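Local structure of putative alcohol dehydrogenase (Sinorhizobium meliloti, 4J6F) at residues 228-239 with 250-258; 276-287 with 298-308. The protein probably acts as a nicotinamide-dependent oxidoreductase of the medium-chain dehydrogenase/reductase family, perhaps on alcohols. All blocks are in the same frame, centred on the assembly; numbering follows the deposited sequence.

Interaction 1 (228-239 with 250-258); sequences RARGAVPIAVAG and GAQAVVTRG
Strands 233-238 and 253-256 run parallel at an axis separation of 4.7 Å and are joined by a ladder in which the N-H groups of Gln252, Val255 and Arg257 donate to the carbonyls of Pro234, Ala236 and Ala238, while Ala236 and Ala238 donate to Ala253 and Val255. Proline suits position 234 because this rung uses its carbonyl alone, Gln252 N to Pro234 O being 2.8 Å. Before the ladder, Arg228 reaches over from the end of helix 218-229. Its chain bends at chi2 (-64°) and brings the guanidinium edge to the other segment: NE meets Gly250 O at 2.7 Å, nearly within the guanidinium plane, and NH2 adds a weak second bond to that oxygen. NH2 also donates to Gln252 OE1 at 3.2 Å, on a lone pair, with the amide turned 68° from the guanidinium. Pro234 CD lies over one guanidinium face, offset toward its rim. A leucine in place of Arg228 would probably leave Gly250 O and the Gln252 amide without this donor and the amide freer to turn. Glycine fits position 250, where a Schellman motif with positive phi ends helix 243-248 and a CB would press against Arg228 CG. CB and CG of Gln252 pack on Val233 CG1, with CB at 3.5 Å. On the face toward helix 243-248, Ala236 CB lies 4.0 Å from Ala251 CB, and Ala238 CB lies 3.9 Å from Val254 CG1; the small Ala236 and Ala238 lie under Met246 of that helix, which also touches Val254. On the other face, Ile235 and Val255 meet helix 262-270. Strand 233-238, helix 243-248 and strand 253-256 form a beta-alpha-beta unit at one edge of the Rossmann-type parallel sheet.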
ATOM      1  N   ARG A 228      -6.174  21.660  -1.713  1.00 28.72           N
ATOM      2  CA  ARG A 228      -6.952  22.716  -2.327  1.00 29.67           C
ATOM      3  C   ARG A 228      -6.376  23.089  -3.691  1.00 31.16           C
ATOM      4  O   ARG A 228      -7.111  23.257  -4.658  1.00 30.73           O
ATOM      5  CB  ARG A 228      -7.008  23.927  -1.410  1.00 29.57           C
ATOM      6  CG  ARG A 228      -7.968  23.766  -0.260  1.00 29.08           C
ATOM      7  CD  ARG A 228      -9.387  23.633  -0.776  1.00 29.87           C
ATOM      8  NE  ARG A 228     -10.322  23.446   0.325  1.00 30.28           N
ATOM      9  CZ  ARG A 228     -11.592  23.094   0.193  1.00 30.51           C
ATOM     10  NH1 ARG A 228     -12.109  22.878  -1.008  1.00 31.32           N
ATOM     11  NH2 ARG A 228     -12.340  22.946   1.276  1.00 30.97           N
ATOM     12  N   ALA A 229      -5.050  23.167  -3.759  1.00 33.27           N
ATOM     13  CA  ALA A 229      -4.331  23.569  -4.970  1.00 34.75           C
ATOM     14  C   ALA A 229      -4.652  22.716  -6.185  1.00 36.49           C
ATOM     15  O   ALA A 229      -4.517  23.180  -7.312  1.00 39.16           O
ATOM     16  CB  ALA A 229      -2.831  23.552  -4.716  1.00 33.89           C
ATOM     17  N   ARG A 230      -5.062  21.470  -5.956  1.00 35.63           N
ATOM     18  CA  ARG A 230      -5.296  20.530  -7.051  1.00 33.59           C
ATOM     19  C   ARG A 230      -6.792  20.211  -7.205  1.00 34.17           C
ATOM     20  O   ARG A 230      -7.177  19.391  -8.037  1.00 33.81           O
ATOM     21  CB  ARG A 230      -4.415  19.270  -6.886  1.00 30.65           C
ATOM     22  CG  ARG A 230      -5.048  18.127  -6.113  1.00 29.66           C
ATOM     23  CD  ARG A 230      -4.085  17.141  -5.468  1.00 28.76           C
ATOM     24  NE  ARG A 230      -2.704  17.160  -5.944  1.00 29.45           N
ATOM     25  CZ  ARG A 230      -2.036  16.098  -6.399  1.00 28.16           C
ATOM     26  NH1 ARG A 230      -2.624  14.916  -6.486  1.00 27.14           N
ATOM     27  NH2 ARG A 230      -0.767  16.219  -6.771  1.00 26.79           N
ATOM     28  N   GLY A 231      -7.626  20.877  -6.405  1.00 34.72           N
ATOM     29  CA  GLY A 231      -9.082  20.767  -6.529  1.00 34.71           C
ATOM     30  C   GLY A 231      -9.734  19.740  -5.620  1.00 35.17           C
ATOM     31  O   GLY A 231     -10.914  19.421  -5.775  1.00 35.17           O
ATOM     32  N   ALA A 232      -8.972  19.218  -4.666  1.00 35.19           N
ATOM     33  CA  ALA A 232      -9.481  18.219  -3.737  1.00 34.59           C
ATOM     34  C   ALA A 232     -10.071  18.850  -2.483  1.00 36.67           C
ATOM     35  O   ALA A 232      -9.845  20.027  -2.198  1.00 38.56           O
ATOM     36  CB  ALA A 232      -8.379  17.243  -3.368  1.00 33.05           C
ATOM     37  N   VAL A 233     -10.816  18.044  -1.733  1.00 37.32           N
ATOM     38  CA  VAL A 233     -11.483  18.495  -0.516  1.00 37.35           C
ATOM     39  C   VAL A 233     -10.819  17.873   0.727  1.00 34.18           C
ATOM     40  O   VAL A 233     -10.932  16.664   0.961  1.00 34.70           O
ATOM     41  CB  VAL A 233     -13.010  18.180  -0.559  1.00 38.71           C
ATOM     42  CG1 VAL A 233     -13.748  18.913   0.551  1.00 40.54           C
ATOM     43  CG2 VAL A 233     -13.614  18.568  -1.905  1.00 36.55           C
ATOM     44  N   PRO A 234     -10.102  18.696   1.518  1.00 31.45           N
ATOM     45  CA  PRO A 234      -9.473  18.219   2.751  1.00 30.30           C
ATOM     46  C   PRO A 234     -10.373  18.358   3.966  1.00 29.90           C
ATOM     47  O   PRO A 234     -11.112  19.343   4.092  1.00 28.97           O
ATOM     48  CB  PRO A 234      -8.266  19.146   2.907  1.00 29.83           C
ATOM     49  CG  PRO A 234      -8.671  20.414   2.228  1.00 30.18           C
ATOM     50  CD  PRO A 234      -9.764  20.101   1.239  1.00 30.99           C
ATOM     51  N   ILE A 235     -10.301  17.365   4.846  1.00 30.23           N
ATOM     52  CA  ILE A 235     -10.962  17.409   6.148  1.00 32.25           C
ATOM     53  C   ILE A 235      -9.898  17.173   7.204  1.00 32.47           C
ATOM     54  O   ILE A 235      -9.278  16.105   7.248  1.00 35.55           O
ATOM     55  CB  ILE A 235     -12.070  16.340   6.280  1.00 33.74           C
ATOM     56  CG1 ILE A 235     -13.231  16.662   5.351  1.00 35.90           C
ATOM     57  CG2 ILE A 235     -12.587  16.258   7.710  1.00 33.22           C
ATOM     58  CD1 ILE A 235     -14.222  15.536   5.247  1.00 37.70           C
ATOM     59  N   ALA A 236      -9.686  18.170   8.051  1.00 31.36           N
ATOM     60  CA  ALA A 236      -8.599  18.134   9.014  1.00 29.93           C
ATOM     61  C   ALA A 236      -9.012  17.372  10.257  1.00 31.08           C
ATOM     62  O   ALA A 236     -10.152  17.495  10.704  1.00 32.36           O
ATOM     63  CB  ALA A 236      -8.182  19.549   9.371  1.00 28.65           C
ATOM     64  N   VAL A 237      -8.099  16.567  10.801  1.00 29.70           N
ATOM     65  CA  VAL A 237      -8.279  16.042  12.154  1.00 28.93           C
ATOM     66  C   VAL A 237      -7.290  16.817  12.963  1.00 30.65           C
ATOM     67  O   VAL A 237      -6.084  16.674  12.751  1.00 32.13           O
ATOM     68  CB  VAL A 237      -7.945  14.548  12.304  1.00 26.05           C
ATOM     69  CG1 VAL A 237      -8.107  14.135  13.752  1.00 25.12           C
ATOM     70  CG2 VAL A 237      -8.831  13.689  11.412  1.00 25.28           C
ATOM     71  N   ALA A 238      -7.790  17.648  13.872  1.00 32.96           N
ATOM     72  CA  ALA A 238      -6.921  18.590  14.595  1.00 36.66           C
ATOM     73  C   ALA A 238      -7.077  18.515  16.093  1.00 40.30           C
ATOM     74  O   ALA A 238      -8.157  18.191  16.598  1.00 40.02           O
ATOM     75  CB  ALA A 238      -7.168  20.023  14.133  1.00 36.18           C
ATOM     76  N   GLY A 239      -5.994  18.846  16.794  1.00 43.88           N
ATOM     77  CA  GLY A 239      -6.033  19.027  18.248  1.00 49.50           C
ATOM     78  C   GLY A 239      -7.051  20.058  18.725  1.00 52.74           C
ATOM     79  O   GLY A 239      -7.460  20.934  17.949  1.00 51.71           O
ATOM     80  N   GLY A 250      -7.856  26.374   4.737  1.00 34.86           N
ATOM     81  CA  GLY A 250      -8.656  25.803   3.642  1.00 33.63           C
ATOM     82  C   GLY A 250      -9.343  24.467   3.883  1.00 35.23           C
ATOM     83  O   GLY A 250      -9.897  23.887   2.950  1.00 36.08           O
ATOM     84  N   ALA A 251      -9.323  23.965   5.122  1.00 35.46           N
ATOM     85  CA  ALA A 251     -10.008  22.703   5.437  1.00 34.62           C
ATOM     86  C   ALA A 251     -11.501  22.872   5.226  1.00 38.32           C
ATOM     87  O   ALA A 251     -12.059  23.922   5.531  1.00 41.10           O
ATOM     88  CB  ALA A 251      -9.732  22.263   6.864  1.00 32.39           C
ATOM     89  N   GLN A 252     -12.142  21.836   4.706  1.00 39.05           N
ATOM     90  CA  GLN A 252     -13.580  21.861   4.484  1.00 40.70           C
ATOM     91  C   GLN A 252     -14.319  21.776   5.810  1.00 39.09           C
ATOM     92  O   GLN A 252     -15.207  22.556   6.084  1.00 40.10           O
ATOM     93  CB  GLN A 252     -13.998  20.712   3.555  1.00 43.51           C
ATOM     94  CG  GLN A 252     -15.492  20.609   3.274  1.00 47.17           C
ATOM     95  CD  GLN A 252     -16.083  21.880   2.682  1.00 50.50           C
ATOM     96  OE1 GLN A 252     -15.402  22.665   2.011  1.00 48.97           O
ATOM     97  NE2 GLN A 252     -17.369  22.084   2.930  1.00 53.45           N
ATOM     98  N   ALA A 253     -13.948  20.805   6.621  1.00 38.71           N
ATOM     99  CA  ALA A 253     -14.491  20.666   7.954  1.00 37.74           C
ATOM    100  C   ALA A 253     -13.373  20.156   8.837  1.00 36.76           C
ATOM    101  O   ALA A 253     -12.375  19.591   8.353  1.00 33.49           O
ATOM    102  CB  ALA A 253     -15.654  19.695   7.959  1.00 37.26           C
ATOM    103  N   VAL A 254     -13.538  20.374  10.134  1.00 38.72           N
ATOM    104  CA  VAL A 254     -12.554  19.950  11.112  1.00 38.61           C
ATOM    105  C   VAL A 254     -13.189  18.974  12.099  1.00 37.96           C
ATOM    106  O   VAL A 254     -14.337  19.115  12.488  1.00 39.22           O
ATOM    107  CB  VAL A 254     -11.934  21.161  11.840  1.00 40.15           C
ATOM    108  CG1 VAL A 254     -10.778  20.729  12.728  1.00 41.00           C
ATOM    109  CG2 VAL A 254     -11.444  22.189  10.836  1.00 38.98           C
ATOM    110  N   VAL A 255     -12.420  17.965  12.463  1.00 38.60           N
ATOM    111  CA  VAL A 255     -12.794  16.988  13.459  1.00 39.81           C
ATOM    112  C   VAL A 255     -11.753  17.121  14.580  1.00 42.19           C
ATOM    113  O   VAL A 255     -10.548  17.054  14.332  1.00 41.58           O
ATOM    114  CB  VAL A 255     -12.782  15.564  12.854  1.00 38.85           C
ATOM    115  CG1 VAL A 255     -12.844  14.512  13.944  1.00 40.59           C
ATOM    116  CG2 VAL A 255     -13.924  15.373  11.866  1.00 36.69           C
ATOM    117  N   THR A 256     -12.223  17.343  15.803  1.00 46.95           N
ATOM    118  CA  THR A 256     -11.354  17.477  16.972  1.00 49.06           C
ATOM    119  C   THR A 256     -10.972  16.096  17.497  1.00 53.16           C
ATOM    120  O   THR A 256     -11.837  15.249  17.726  1.00 54.84           O
ATOM    121  CB  THR A 256     -12.043  18.288  18.086  1.00 50.69           C
ATOM    122  OG1 THR A 256     -12.495  19.545  17.561  1.00 51.99           O
ATOM    123  CG2 THR A 256     -11.090  18.540  19.232  1.00 52.41           C
ATOM    124  N   ARG A 257      -9.678  15.871  17.689  1.00 58.64           N
ATOM    125  CA  ARG A 257      -9.202  14.541  18.049  1.00 67.71           C
ATOM    126  C   ARG A 257      -9.781  14.060  19.379  1.00 74.34           C
ATOM    127  O   ARG A 257     -10.206  12.909  19.484  1.00 76.82           O
ATOM    128  CB  ARG A 257      -7.675  14.496  18.079  1.00 72.81           C
ATOM    129  CG  ARG A 257      -7.098  13.104  17.872  1.00 79.14           C
ATOM    130  CD  ARG A 257      -5.596  13.092  18.103  1.00 90.11           C
ATOM    131  NE  ARG A 257      -4.845  13.870  17.110  1.00 96.93           N
ATOM    132  CZ  ARG A 257      -4.337  15.087  17.322  1.00 92.95           C
ATOM    133  NH1 ARG A 257      -4.496  15.694  18.501  1.00 82.25           N
ATOM    134  NH2 ARG A 257      -3.671  15.702  16.346  1.00 89.03           N
ATOM    135  N   GLY A 258      -9.813  14.953  20.370  1.00 76.14           N
ATOM    136  CA  GLY A 258     -10.257  14.626  21.728  1.00 80.16           C
ATOM    137  C   GLY A 258     -11.439  13.674  21.866  1.00 80.77           C
ATOM    138  O   GLY A 258     -11.260  12.480  22.100  1.00 67.85           O
TER

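Interaction 2 (276-287 with 298-308); sequences DVVADLVGGPLF and GRYTTAGAIAG
The Tyr300 ring receives the edge of Phe287 toward one face in an offset edge-to-face pair, planes at 86° and Phe287 CE1 3.5 Å from Tyr300 CZ, while Asp280 OD2 lies at its rim, in plane. Val278 CG1 approaches the ring obliquely at CD2, and Leu315 of the second subunit also packs on Tyr300. In another flat group, the Arg299 guanidinium, Val277 CG2 sits over the centre of one face, 3.6 Å above the plane; Arg299 NE donates to Ala202 O and NH2 forms a salt bridge with Glu208. The two groups lie on opposite faces of parallel strands 277-280 and 299-302, which helix 287-293 links into a beta-alpha-beta unit of the Rossmann-type sheet. Alanine and threonine suit the Ala279-Thr301 pair, where Met198 of helix 189-201 lies against both side chains. Beyond the strands, Ile306 N donates to Leu281 O and Ala307 N to Val282 O, and Val282 CG1 touches Ala307 CB at 3.5 Å. Glycines serve at 283 and 284, where phi is positive and a CB would run into Ala305 and Ala307 O respectively. With CG anti to the backbone N (chi1 -174°), Asp280 forms an Asx turn through Val282 N to OD1, extended to an Asx motif by Gly283 N; Thr213 OG1 also bonds OD1, while OD2 uses its anti lone pair to accept from Tyr300 OH at 2.5 Å.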
ATOM      1  N   ASP A 276     -11.873   9.220   0.318  1.00 30.10           N
ATOM      2  CA  ASP A 276     -11.133   8.611  -0.777  1.00 31.25           C
ATOM      3  C   ASP A 276      -9.704   8.311  -0.361  1.00 29.84           C
ATOM      4  O   ASP A 276      -9.134   7.282  -0.730  1.00 27.67           O
ATOM      5  CB  ASP A 276     -11.144   9.545  -1.992  1.00 36.11           C
ATOM      6  CG  ASP A 276     -12.554   9.789  -2.521  1.00 42.16           C
ATOM      7  OD1 ASP A 276     -13.203   8.805  -2.947  1.00 47.26           O
ATOM      8  OD2 ASP A 276     -13.018  10.951  -2.489  1.00 39.44           O
ATOM      9  N   VAL A 277      -9.129   9.231   0.408  1.00 30.36           N
ATOM     10  CA  VAL A 277      -7.724   9.173   0.762  1.00 27.78           C
ATOM     11  C   VAL A 277      -7.546   9.565   2.213  1.00 28.80           C
ATOM     12  O   VAL A 277      -8.188  10.502   2.694  1.00 32.33           O
ATOM     13  CB  VAL A 277      -6.866  10.119  -0.108  1.00 24.14           C
ATOM     14  CG1 VAL A 277      -5.434  10.149   0.407  1.00 21.23           C
ATOM     15  CG2 VAL A 277      -6.908   9.704  -1.579  1.00 23.42           C
ATOM     16  N   VAL A 278      -6.676   8.838   2.901  1.00 25.59           N
ATOM     17  CA  VAL A 278      -6.235   9.233   4.210  1.00 25.24           C
ATOM     18  C   VAL A 278      -4.761   9.577   4.086  1.00 26.29           C
ATOM     19  O   VAL A 278      -3.976   8.790   3.554  1.00 25.93           O
ATOM     20  CB  VAL A 278      -6.451   8.109   5.238  1.00 26.34           C
ATOM     21  CG1 VAL A 278      -5.613   8.332   6.491  1.00 27.95           C
ATOM     22  CG2 VAL A 278      -7.920   7.998   5.596  1.00 25.20           C
ATOM     23  N   ALA A 279      -4.419  10.790   4.524  1.00 27.36           N
ATOM     24  CA  ALA A 279      -3.042  11.244   4.685  1.00 24.08           C
ATOM     25  C   ALA A 279      -2.765  11.214   6.187  1.00 28.02           C
ATOM     26  O   ALA A 279      -3.334  11.997   6.963  1.00 32.31           O
ATOM     27  CB  ALA A 279      -2.875  12.647   4.125  1.00 21.05           C
ATOM     28  N   ASP A 280      -1.924  10.279   6.602  1.00 28.23           N
ATOM     29  CA  ASP A 280      -1.663  10.040   8.015  1.00 29.37           C
ATOM     30  C   ASP A 280      -0.292  10.551   8.424  1.00 30.08           C
ATOM     31  O   ASP A 280       0.717  10.184   7.820  1.00 32.95           O
ATOM     32  CB  ASP A 280      -1.750   8.549   8.299  1.00 29.79           C
ATOM     33  CG  ASP A 280      -1.636   8.221   9.764  1.00 33.32           C
ATOM     34  OD1 ASP A 280      -1.824   9.109  10.630  1.00 33.19           O
ATOM     35  OD2 ASP A 280      -1.369   7.041  10.054  1.00 37.71           O
ATOM     36  N   LEU A 281      -0.248  11.397   9.445  1.00 27.57           N
ATOM     37  CA  LEU A 281       1.035  11.867   9.944  1.00 27.67           C
ATOM     38  C   LEU A 281       1.227  11.543  11.403  1.00 29.51           C
ATOM     39  O   LEU A 281       2.236  11.920  12.008  1.00 33.10           O
ATOM     40  CB  LEU A 281       1.195  13.348   9.676  1.00 29.11           C
ATOM     41  CG  LEU A 281       1.298  13.411   8.158  1.00 31.36           C
ATOM     42  CD1 LEU A 281       0.473  14.552   7.566  1.00 33.72           C
ATOM     43  CD2 LEU A 281       2.754  13.397   7.714  1.00 28.89           C
ATOM     44  N   VAL A 282       0.232  10.876  11.971  1.00 26.99           N
ATOM     45  CA  VAL A 282       0.240  10.461  13.361  1.00 25.72           C
ATOM     46  C   VAL A 282       0.519   8.974  13.577  1.00 25.90           C
ATOM     47  O   VAL A 282       1.368   8.618  14.371  1.00 25.14           O
ATOM     48  CB  VAL A 282      -1.106  10.812  14.015  1.00 24.65           C
ATOM     49  CG1 VAL A 282      -1.098  10.473  15.488  1.00 23.26           C
ATOM     50  CG2 VAL A 282      -1.411  12.275  13.814  1.00 25.03           C
ATOM     51  N   GLY A 283      -0.185   8.115  12.852  1.00 26.30           N
ATOM     52  CA  GLY A 283      -0.077   6.678  13.043  1.00 27.86           C
ATOM     53  C   GLY A 283      -0.467   6.258  14.445  1.00 33.96           C
ATOM     54  O   GLY A 283      -1.440   6.772  15.012  1.00 38.50           O
ATOM     55  N   GLY A 284       0.295   5.321  15.005  1.00 35.78           N
ATOM     56  CA  GLY A 284       0.064   4.834  16.364  1.00 40.15           C
ATOM     57  C   GLY A 284      -1.315   4.257  16.629  1.00 47.19           C
ATOM     58  O   GLY A 284      -1.805   3.426  15.863  1.00 48.02           O
ATOM     59  N   PRO A 285      -1.969   4.713  17.709  1.00 57.52           N
ATOM     60  CA  PRO A 285      -3.252   4.105  18.069  1.00 57.05           C
ATOM     61  C   PRO A 285      -4.397   4.534  17.127  1.00 55.86           C
ATOM     62  O   PRO A 285      -5.482   3.968  17.180  1.00 56.30           O
ATOM     63  CB  PRO A 285      -3.480   4.608  19.494  1.00 57.20           C
ATOM     64  CG  PRO A 285      -2.766   5.932  19.552  1.00 61.06           C
ATOM     65  CD  PRO A 285      -1.700   5.944  18.481  1.00 60.94           C
ATOM     66  N   LEU A 286      -4.147   5.511  16.260  1.00 53.51           N
ATOM     67  CA  LEU A 286      -5.141   5.958  15.285  1.00 53.26           C
ATOM     68  C   LEU A 286      -5.218   5.085  14.006  1.00 45.02           C
ATOM     69  O   LEU A 286      -6.211   5.119  13.277  1.00 44.23           O
ATOM     70  CB  LEU A 286      -4.831   7.404  14.896  1.00 56.75           C
ATOM     71  CG  LEU A 286      -5.922   8.462  15.015  1.00 60.99           C
ATOM     72  CD1 LEU A 286      -6.273   8.696  16.482  1.00 63.82           C
ATOM     73  CD2 LEU A 286      -5.424   9.745  14.365  1.00 59.14           C
ATOM     74  N   PHE A 287      -4.172   4.305  13.754  1.00 37.56           N
ATOM     75  CA  PHE A 287      -3.956   3.671  12.456  1.00 32.93           C
ATOM     76  C   PHE A 287      -5.090   2.774  12.008  1.00 34.25           C
ATOM     77  O   PHE A 287      -5.589   2.900  10.891  1.00 33.26           O
ATOM     78  CB  PHE A 287      -2.658   2.865  12.479  1.00 30.20           C
ATOM     79  CG  PHE A 287      -2.365   2.162  11.191  1.00 27.30           C
ATOM     80  CD1 PHE A 287      -1.936   2.876  10.078  1.00 26.71           C
ATOM     81  CD2 PHE A 287      -2.515   0.791  11.090  1.00 26.40           C
ATOM     82  CE1 PHE A 287      -1.668   2.230   8.882  1.00 26.03           C
ATOM     83  CE2 PHE A 287      -2.245   0.137   9.901  1.00 26.72           C
ATOM     84  CZ  PHE A 287      -1.825   0.857   8.791  1.00 26.33           C
ATOM     85  N   GLY A 298     -10.025   2.572  -1.325  1.00 31.91           N
ATOM     86  CA  GLY A 298      -9.421   3.833  -0.929  1.00 30.60           C
ATOM     87  C   GLY A 298      -7.935   3.665  -0.702  1.00 31.89           C
ATOM     88  O   GLY A 298      -7.429   2.545  -0.648  1.00 34.75           O
ATOM     89  N   ARG A 299      -7.244   4.799  -0.634  1.00 31.39           N
ATOM     90  CA  ARG A 299      -5.792   4.864  -0.556  1.00 28.92           C
ATOM     91  C   ARG A 299      -5.292   5.580   0.689  1.00 30.53           C
ATOM     92  O   ARG A 299      -5.765   6.646   1.034  1.00 30.04           O
ATOM     93  CB  ARG A 299      -5.230   5.560  -1.787  1.00 25.63           C
ATOM     94  CG  ARG A 299      -5.598   4.904  -3.090  1.00 25.17           C
ATOM     95  CD  ARG A 299      -6.835   5.530  -3.672  1.00 27.92           C
ATOM     96  NE  ARG A 299      -6.548   6.826  -4.259  1.00 30.63           N
ATOM     97  CZ  ARG A 299      -7.479   7.686  -4.636  1.00 29.64           C
ATOM     98  NH1 ARG A 299      -8.748   7.382  -4.482  1.00 30.15           N
ATOM     99  NH2 ARG A 299      -7.142   8.842  -5.160  1.00 29.06           N
ATOM    100  N   TYR A 300      -4.320   4.969   1.350  1.00 29.30           N
ATOM    101  CA  TYR A 300      -3.752   5.484   2.565  1.00 27.27           C
ATOM    102  C   TYR A 300      -2.345   5.919   2.198  1.00 27.12           C
ATOM    103  O   TYR A 300      -1.665   5.254   1.409  1.00 30.08           O
ATOM    104  CB  TYR A 300      -3.735   4.362   3.616  1.00 28.70           C
ATOM    105  CG  TYR A 300      -2.905   4.656   4.843  1.00 30.20           C
ATOM    106  CD1 TYR A 300      -1.521   4.421   4.844  1.00 30.79           C
ATOM    107  CD2 TYR A 300      -3.489   5.177   5.996  1.00 30.65           C
ATOM    108  CE1 TYR A 300      -0.747   4.703   5.953  1.00 31.18           C
ATOM    109  CE2 TYR A 300      -2.719   5.454   7.121  1.00 32.53           C
ATOM    110  CZ  TYR A 300      -1.348   5.222   7.091  1.00 32.77           C
ATOM    111  OH  TYR A 300      -0.568   5.494   8.195  1.00 33.53           O
ATOM    112  N   THR A 301      -1.898   7.030   2.756  1.00 24.81           N
ATOM    113  CA  THR A 301      -0.548   7.477   2.497  1.00 24.67           C
ATOM    114  C   THR A 301       0.095   8.119   3.723  1.00 27.09           C
ATOM    115  O   THR A 301      -0.574   8.784   4.495  1.00 28.32           O
ATOM    116  CB  THR A 301      -0.507   8.414   1.288  1.00 24.59           C
ATOM    117  OG1 THR A 301       0.860   8.685   0.950  1.00 27.07           O
ATOM    118  CG2 THR A 301      -1.254   9.709   1.577  1.00 23.32           C
ATOM    119  N   THR A 302       1.394   7.899   3.913  1.00 28.62           N
ATOM    120  CA  THR A 302       2.104   8.437   5.073  1.00 28.97           C
ATOM    121  C   THR A 302       3.567   8.748   4.768  1.00 28.88           C
ATOM    122  O   THR A 302       4.174   8.136   3.891  1.00 30.94           O
ATOM    123  CB  THR A 302       2.029   7.469   6.274  1.00 32.31           C
ATOM    124  OG1 THR A 302       2.727   8.021   7.394  1.00 36.81           O
ATOM    125  CG2 THR A 302       2.652   6.130   5.942  1.00 31.26           C
ATOM    126  N   ALA A 303       4.110   9.741   5.459  1.00 28.69           N
ATOM    127  CA  ALA A 303       5.542  10.013   5.456  1.00 30.99           C
ATOM    128  C   ALA A 303       6.129  10.276   6.840  1.00 31.89           C
ATOM    129  O   ALA A 303       7.241  10.753   6.959  1.00 34.86           O
ATOM    130  CB  ALA A 303       5.877  11.147   4.514  1.00 33.33           C
ATOM    131  N   GLY A 304       5.366   9.984   7.876  1.00 27.30           N
ATOM    132  CA  GLY A 304       5.781  10.163   9.251  1.00 26.05           C
ATOM    133  C   GLY A 304       4.644   9.732  10.152  1.00 26.79           C
ATOM    134  O   GLY A 304       3.488   9.786   9.761  1.00 27.69           O
ATOM    135  N   ALA A 305       4.971   9.285  11.353  1.00 26.77           N
ATOM    136  CA  ALA A 305       3.963   8.873  12.304  1.00 28.92           C
ATOM    137  C   ALA A 305       4.452   9.325  13.657  1.00 32.43           C
ATOM    138  O   ALA A 305       5.254   8.645  14.298  1.00 37.80           O
ATOM    139  CB  ALA A 305       3.778   7.360  12.276  1.00 28.77           C
ATOM    140  N   ILE A 306       3.926  10.417  14.156  1.00 30.13           N
ATOM    141  CA  ILE A 306       4.480  11.040  15.334  1.00 30.02           C
ATOM    142  C   ILE A 306       4.109  10.315  16.627  1.00 32.68           C
ATOM    143  O   ILE A 306       4.501  10.731  17.701  1.00 33.43           O
ATOM    144  CB  ILE A 306       4.101  12.529  15.387  1.00 31.10           C
ATOM    145  CG1 ILE A 306       5.150  13.322  16.160  1.00 33.08           C
ATOM    146  CG2 ILE A 306       2.712  12.718  15.960  1.00 30.11           C
ATOM    147  CD1 ILE A 306       5.094  14.806  15.907  1.00 32.40           C
ATOM    148  N   ALA A 307       3.327   9.246  16.521  1.00 32.32           N
ATOM    149  CA  ALA A 307       2.646   8.679  17.701  1.00 30.69           C
ATOM    150  C   ALA A 307       2.715   7.179  18.133  1.00 35.86           C
ATOM    151  O   ALA A 307       2.119   6.861  19.163  1.00 43.57           O
ATOM    152  CB  ALA A 307       1.195   9.132  17.713  1.00 26.96           C
ATOM    153  N   GLY A 308       3.388   6.242  17.458  1.00 32.48           N
ATOM    154  CA  GLY A 308       4.209   6.424  16.302  1.00 32.09           C
ATOM    155  C   GLY A 308       4.151   5.244  15.331  1.00 30.87           C
ATOM    156  O   GLY A 308       3.074   4.720  15.006  1.00 29.05           O
TER

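Interactions 1 and 2 belong to one six-stranded parallel sheet, their centres 14 Å apart and their nearest atoms about 5 Å apart without touching. Along the chain they come in series, 228-258 being complete before 276-308 begins. Across the sheet, strand 209-212 stands between them, bonded to strand 233-238 on one side and to strand 277-280 on the other. The strand order 253-256, 233-238, 209-212, 277-280, 299-302, 324-327 is that of the classical Rossmann fold; interaction 1 lies in a beta-alpha-beta unit on one flank of strand 209-212 and interaction 2 in one on the other. In this family that fold normally binds the nicotinamide cofactor. Of the two, interaction 2 also meets the second subunit.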